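Local coordinates for protein meta cleavage compound hydrolase (Janthinobacterium, PDB 1J1I) that hydrolyses a carbon-carbon bond of the meta-cleavage product in carbazole degradation, yielding anthranilate, as a serine hydrolase of the alpha/beta-hydrolase fold, at residues A[67-79]-A[90-104]. Residues are numbered along the deposited sequence; the frame is centred on the assembly and turned at random.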
loop_
_atom_site.group_PDB
_atom_site.type_symbol
_atom_site.label_atom_id
_atom_site.label_comp_id
_atom_site.label_asym_id
_atom_site.label_seq_id
_atom_site.Cartn_x
_atom_site.Cartn_y
_atom_site.Cartn_z
ATOM N N ARG A 67 20.155 8.540 -0.603
ATOM C CA ARG A 67 20.659 9.904 -0.525
ATOM C C ARG A 67 19.379 10.728 -0.646
ATOM O O ARG A 67 18.790 10.814 -1.724
ATOM C CB ARG A 67 21.586 10.223 -1.702
ATOM C CG ARG A 67 22.164 11.630 -1.648
ATOM C CD ARG A 67 22.941 11.978 -2.908
ATOM N NE ARG A 67 23.410 13.360 -2.870
ATOM C CZ ARG A 67 23.924 14.010 -3.908
ATOM N NH1 ARG A 67 24.037 13.407 -5.084
ATOM N NH2 ARG A 67 24.326 15.264 -3.766
ATOM N N VAL A 68 18.944 11.316 0.463
ATOM C CA VAL A 68 17.717 12.103 0.486
ATOM C C VAL A 68 17.957 13.583 0.201
ATOM O O VAL A 68 18.791 14.225 0.841
ATOM C CB VAL A 68 17.009 11.964 1.844
ATOM C CG1 VAL A 68 15.707 12.737 1.828
ATOM C CG2 VAL A 68 16.766 10.485 2.155
ATOM N N ILE A 69 17.203 14.116 -0.754
ATOM C CA ILE A 69 17.320 15.514 -1.162
ATOM C C ILE A 69 15.934 16.164 -1.135
ATOM O O ILE A 69 15.097 15.889 -1.997
ATOM C CB ILE A 69 17.901 15.607 -2.599
ATOM C CG1 ILE A 69 19.290 14.951 -2.658
ATOM C CG2 ILE A 69 17.940 17.060 -3.062
ATOM C CD1 ILE A 69 20.405 15.713 -1.942
ATOM N N ALA A 70 15.693 17.010 -0.134
ATOM C CA ALA A 70 14.415 17.704 0.011
ATOM C C ALA A 70 14.574 19.107 -0.574
ATOM O O ALA A 70 15.235 19.961 0.013
ATOM C CB ALA A 70 14.022 17.778 1.488
ATOM N N MET A 71 13.950 19.332 -1.729
ATOM C CA MET A 71 14.047 20.601 -2.459
ATOM C C MET A 71 12.883 21.572 -2.277
ATOM O O MET A 71 11.726 21.173 -2.344
ATOM C CB MET A 71 14.188 20.300 -3.957
ATOM C CG MET A 71 14.323 21.523 -4.869
ATOM S SD MET A 71 13.784 21.179 -6.583
ATOM C CE MET A 71 12.036 21.660 -6.468
ATOM N N ASP A 72 13.198 22.849 -2.060
ATOM C CA ASP A 72 12.159 23.871 -1.949
ATOM C C ASP A 72 11.787 24.272 -3.372
ATOM O O ASP A 72 12.663 24.593 -4.182
ATOM C CB ASP A 72 12.670 25.112 -1.207
ATOM C CG ASP A 72 12.624 24.959 0.300
ATOM O OD1 ASP A 72 12.212 23.881 0.792
ATOM O OD2 ASP A 72 13.004 25.930 0.988
ATOM N N MET A 73 10.496 24.241 -3.687
ATOM C CA MET A 73 10.053 24.621 -5.019
ATOM C C MET A 73 10.241 26.109 -5.284
ATOM O O MET A 73 10.380 26.916 -4.364
ATOM C CB MET A 73 8.572 24.289 -5.219
ATOM C CG MET A 73 8.252 22.798 -5.312
ATOM S SD MET A 73 6.524 22.533 -5.747
ATOM C CE MET A 73 5.743 22.786 -4.153
ATOM N N LEU A 74 10.240 26.451 -6.564
ATOM C CA LEU A 74 10.357 27.827 -7.021
ATOM C C LEU A 74 9.333 28.677 -6.271
ATOM O O LEU A 74 8.142 28.355 -6.263
ATOM C CB LEU A 74 10.058 27.876 -8.522
ATOM C CG LEU A 74 9.954 29.221 -9.242
ATOM C CD1 LEU A 74 11.314 29.905 -9.283
ATOM C CD2 LEU A 74 9.433 28.972 -10.656
ATOM N N GLY A 75 9.801 29.749 -5.638
ATOM C CA GLY A 75 8.908 30.636 -4.909
ATOM C C GLY A 75 8.592 30.258 -3.471
ATOM O O GLY A 75 7.912 31.012 -2.773
ATOM N N PHE A 76 9.069 29.100 -3.018
ATOM C CA PHE A 76 8.804 28.657 -1.651
ATOM C C PHE A 76 10.061 28.562 -0.795
ATOM O O PHE A 76 11.181 28.528 -1.311
ATOM C CB PHE A 76 8.125 27.274 -1.641
ATOM C CG PHE A 76 6.707 27.277 -2.149
ATOM C CD1 PHE A 76 6.433 27.402 -3.505
ATOM C CD2 PHE A 76 5.644 27.146 -1.260
ATOM C CE1 PHE A 76 5.117 27.398 -3.971
ATOM C CE2 PHE A 76 4.324 27.142 -1.714
ATOM C CZ PHE A 76 4.062 27.267 -3.072
ATOM N N GLY A 77 9.853 28.503 0.519
ATOM C CA GLY A 77 10.945 28.376 1.466
ATOM C C GLY A 77 12.108 29.323 1.245
ATOM O O GLY A 77 11.934 30.543 1.259
ATOM N N LYS A 78 13.298 28.760 1.045
ATOM C CA LYS A 78 14.489 29.573 0.834
ATOM C C LYS A 78 14.931 29.608 -0.622
ATOM O O LYS A 78 15.969 30.183 -0.948
ATOM C CB LYS A 78 15.635 29.070 1.713
ATOM C CG LYS A 78 15.365 29.198 3.208
ATOM C CD LYS A 78 16.600 28.851 4.017
ATOM C CE LYS A 78 16.309 28.874 5.510
ATOM N NZ LYS A 78 17.510 28.520 6.317
ATOM N N THR A 79 14.150 28.983 -1.496
ATOM C CA THR A 79 14.468 28.978 -2.918
ATOM C C THR A 79 14.158 30.362 -3.476
ATOM O O THR A 79 13.332 31.084 -2.918
ATOM C CB THR A 79 13.660 27.887 -3.654
ATOM O OG1 THR A 79 14.266 26.616 -3.395
ATOM C CG2 THR A 79 13.630 28.135 -5.154
ATOM N N ARG A 90 6.355 26.526 -15.009
ATOM C CA ARG A 90 7.584 27.079 -14.443
ATOM C C ARG A 90 8.126 26.218 -13.296
ATOM O O ARG A 90 9.340 26.052 -13.160
ATOM C CB ARG A 90 7.332 28.513 -13.966
ATOM C CG ARG A 90 8.562 29.400 -13.967
ATOM C CD ARG A 90 9.264 29.375 -15.319
ATOM N NE ARG A 90 10.290 30.407 -15.422
ATOM C CZ ARG A 90 10.028 31.702 -15.570
ATOM N NH1 ARG A 90 8.771 32.123 -15.637
ATOM N NH2 ARG A 90 11.022 32.575 -15.650
ATOM N N ARG A 91 7.238 25.670 -12.469
ATOM C CA ARG A 91 7.682 24.811 -11.374
ATOM C C ARG A 91 8.250 23.503 -11.929
ATOM O O ARG A 91 9.229 22.968 -11.403
ATOM C CB ARG A 91 6.531 24.506 -10.408
ATOM C CG ARG A 91 6.242 25.607 -9.388
ATOM C CD ARG A 91 5.121 25.188 -8.431
ATOM N NE ARG A 91 3.830 25.124 -9.113
ATOM C CZ ARG A 91 3.067 26.182 -9.370
ATOM N NH1 ARG A 91 3.460 27.393 -8.994
ATOM N NH2 ARG A 91 1.918 26.035 -10.017
ATOM N N ILE A 92 7.636 22.990 -12.987
ATOM C CA ILE A 92 8.117 21.756 -13.605
ATOM C C ILE A 92 9.523 21.983 -14.159
ATOM O O ILE A 92 10.433 21.182 -13.924
ATOM C CB ILE A 92 7.179 21.299 -14.747
ATOM C CG1 ILE A 92 5.836 20.849 -14.155
ATOM C CG2 ILE A 92 7.833 20.164 -15.545
ATOM C CD1 ILE A 92 4.764 20.566 -15.190
ATOM N N ARG A 93 9.696 23.083 -14.890
ATOM C CA ARG A 93 10.995 23.412 -15.467
ATOM C C ARG A 93 12.030 23.566 -14.362
ATOM O O ARG A 93 13.171 23.117 -14.499
ATOM C CB ARG A 93 10.923 24.717 -16.265
ATOM C CG ARG A 93 12.241 25.089 -16.941
ATOM C CD ARG A 93 12.275 26.563 -17.312
ATOM N NE ARG A 93 11.120 26.958 -18.114
ATOM C CZ ARG A 93 10.848 28.211 -18.465
ATOM N NH1 ARG A 93 9.772 28.477 -19.196
ATOM N NH2 ARG A 93 11.649 29.199 -18.085
ATOM N N HIS A 94 11.631 24.205 -13.265
ATOM C CA HIS A 94 12.548 24.405 -12.153
ATOM C C HIS A 94 13.044 23.074 -11.601
ATOM O O HIS A 94 14.243 22.895 -11.391
ATOM C CB HIS A 94 11.887 25.207 -11.024
ATOM C CG HIS A 94 12.713 25.266 -9.776
ATOM N ND1 HIS A 94 12.324 24.668 -8.597
ATOM C CD2 HIS A 94 13.925 25.821 -9.532
ATOM C CE1 HIS A 94 13.258 24.852 -7.681
ATOM N NE2 HIS A 94 14.242 25.550 -8.224
ATOM N N LEU A 95 12.124 22.144 -11.361
ATOM C CA LEU A 95 12.500 20.838 -10.835
ATOM C C LEU A 95 13.437 20.148 -11.825
ATOM O O LEU A 95 14.412 19.505 -11.430
ATOM C CB LEU A 95 11.253 19.987 -10.578
ATOM C CG LEU A 95 11.465 18.538 -10.122
ATOM C CD1 LEU A 95 12.362 18.511 -8.887
ATOM C CD2 LEU A 95 10.108 17.896 -9.806
ATOM N N HIS A 96 13.143 20.291 -13.112
ATOM C CA HIS A 96 13.983 19.708 -14.155
ATOM C C HIS A 96 15.400 20.272 -14.050
ATOM O O HIS A 96 16.380 19.524 -14.073
ATOM C CB HIS A 96 13.390 20.015 -15.539
ATOM C CG HIS A 96 14.370 19.881 -16.669
ATOM N ND1 HIS A 96 15.295 20.856 -16.970
ATOM C CD2 HIS A 96 14.562 18.888 -17.571
ATOM C CE1 HIS A 96 16.013 20.474 -18.013
ATOM N NE2 HIS A 96 15.589 19.284 -18.397
ATOM N N ASP A 97 15.497 21.593 -13.924
ATOM C CA ASP A 97 16.786 22.266 -13.826
ATOM C C ASP A 97 17.533 21.885 -12.545
ATOM O O ASP A 97 18.753 21.713 -12.560
ATOM C CB ASP A 97 16.602 23.794 -13.908
ATOM C CG ASP A 97 16.042 24.253 -15.256
ATOM O OD1 ASP A 97 16.043 23.462 -16.218
ATOM O OD2 ASP A 97 15.607 25.418 -15.365
ATOM N N PHE A 98 16.806 21.741 -11.439
ATOM C CA PHE A 98 17.429 21.357 -10.177
ATOM C C PHE A 98 18.051 19.971 -10.314
ATOM O O PHE A 98 19.195 19.755 -9.926
ATOM C CB PHE A 98 16.399 21.347 -9.045
ATOM C CG PHE A 98 16.938 20.833 -7.735
ATOM C CD1 PHE A 98 16.652 19.539 -7.312
ATOM C CD2 PHE A 98 17.733 21.643 -6.925
ATOM C CE1 PHE A 98 17.144 19.050 -6.098
ATOM C CE2 PHE A 98 18.235 21.170 -5.708
ATOM C CZ PHE A 98 17.937 19.865 -5.292
ATOM N N ILE A 99 17.290 19.035 -10.868
ATOM C CA ILE A 99 17.794 17.681 -11.057
ATOM C C ILE A 99 19.079 17.701 -11.886
ATOM O O ILE A 99 20.082 17.100 -11.501
ATOM C CB ILE A 99 16.727 16.790 -11.732
ATOM C CG1 ILE A 99 15.580 16.540 -10.742
ATOM C CG2 ILE A 99 17.332 15.467 -12.164
ATOM C CD1 ILE A 99 14.379 15.856 -11.345
ATOM N N LYS A 100 19.052 18.408 -13.013
ATOM C CA LYS A 100 20.221 18.504 -13.885
ATOM C C LYS A 100 21.405 19.168 -13.171
ATOM O O LYS A 100 22.544 18.728 -13.308
ATOM C CB LYS A 100 19.878 19.311 -15.141
ATOM C CG LYS A 100 18.728 18.743 -15.956
ATOM C CD LYS A 100 19.034 17.346 -16.462
ATOM C CE LYS A 100 20.158 17.355 -17.481
ATOM N NZ LYS A 100 19.827 18.204 -18.656
ATOM N N ALA A 101 21.125 20.228 -12.416
ATOM C CA ALA A 101 22.162 20.958 -11.692
ATOM C C ALA A 101 22.796 20.133 -10.573
ATOM O O ALA A 101 23.947 20.372 -10.192
ATOM C CB ALA A 101 21.585 22.253 -11.123
ATOM N N MET A 102 22.045 19.179 -10.031
ATOM C CA MET A 102 22.570 18.330 -8.969
ATOM C C MET A 102 23.553 17.310 -9.541
ATOM O O MET A 102 23.586 17.065 -10.746
ATOM C CB MET A 102 21.430 17.618 -8.233
ATOM C CG MET A 102 20.660 18.522 -7.273
ATOM S SD MET A 102 21.723 19.251 -5.992
ATOM C CE MET A 102 21.938 17.849 -4.904
ATOM N N ASN A 103 24.367 16.726 -8.671
ATOM C CA ASN A 103 25.352 15.751 -9.110
ATOM C C ASN A 103 24.825 14.324 -9.016
ATOM O O ASN A 103 25.164 13.581 -8.090
ATOM C CB ASN A 103 26.648 15.915 -8.298
ATOM C CG ASN A 103 26.432 15.788 -6.795
ATOM O OD1 ASN A 103 25.430 16.264 -6.252
ATOM N ND2 ASN A 103 27.389 15.161 -6.112
ATOM N N PHE A 104 23.988 13.951 -9.983
ATOM C CA PHE A 104 23.407 12.613 -10.025
ATOM C C PHE A 104 24.024 11.793 -11.147
ATOM O O PHE A 104 24.114 12.251 -12.283
ATOM C CB PHE A 104 21.897 12.706 -10.235
ATOM C CG PHE A 104 21.180 13.430 -9.137
ATOM C CD1 PHE A 104 20.090 14.244 -9.425
ATOM C CD2 PHE A 104 21.572 13.279 -7.810
ATOM C CE1 PHE A 104 19.399 14.899 -8.409
ATOM C CE2 PHE A 104 20.889 13.928 -6.786
ATOM C CZ PHE A 104 19.797 14.741 -7.089
HETATM O O HOH W 1 5.455 28.530 -7.224
#
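Arg-67 stretches from the start of strand 67-71 to Asn-103, just past the end of helix 88-101. Its chi1 of -179° turns CG away from the backbone N, and the chain runs extended as far as NE, so that the guanidinium meets Asn-103 end-on. NH2 gives a nearly straight bond to OD1 (2.9 Å), while NH1 reaches the backbone O at 3.2 Å. Both acceptors lie in the guanidinium plane, which stands steeply against the amide; NE is left to a salt bridge with Glu-32. Were this arginine an alanine, both Asn-103 oxygens would probably lose these N-H donors and Glu-32 this countercharge. Next on this side of the strand, branched Ile-69 sets CG2 against the edge of the Phe-98 ring, 3.6 Å from CZ, and CD1 tip to tip with Met-102 CE. Met-71 is long and flexible enough to lie across that ring. Its CG sits almost exactly over the centre, 3.7 Å from the centroid, and SD stays above the same face in a Met-aromatic contact, while the opposite face is backed by Met-102 CG. A bend at chi3 (91°) brings Met-71 CE to within 3.6 Å of His-94 CE1, near Asp-72 O. Beyond the strand, Met-73 SD lies 4.0 Å from Arg-91 CD, its side chain about 7 Å from that of Ser-114, the probable nucleophile. Leu-74 lays CB over one face of His-94, whose NE2 pairs with Thr-28 OG1, and CD2 against Arg-90 CG. A water links Leu-74 O to Arg-91 NH1, while Arg-91 NE bonds to Gln-88 OE1. The contact thus joins strand 67-71, between strands 26-33 and 38-42 of the alpha/beta-hydrolase sheet, to its flanking helix through an apolar, sulfur-aromatic middle, with polar and charged groups held at the two ends.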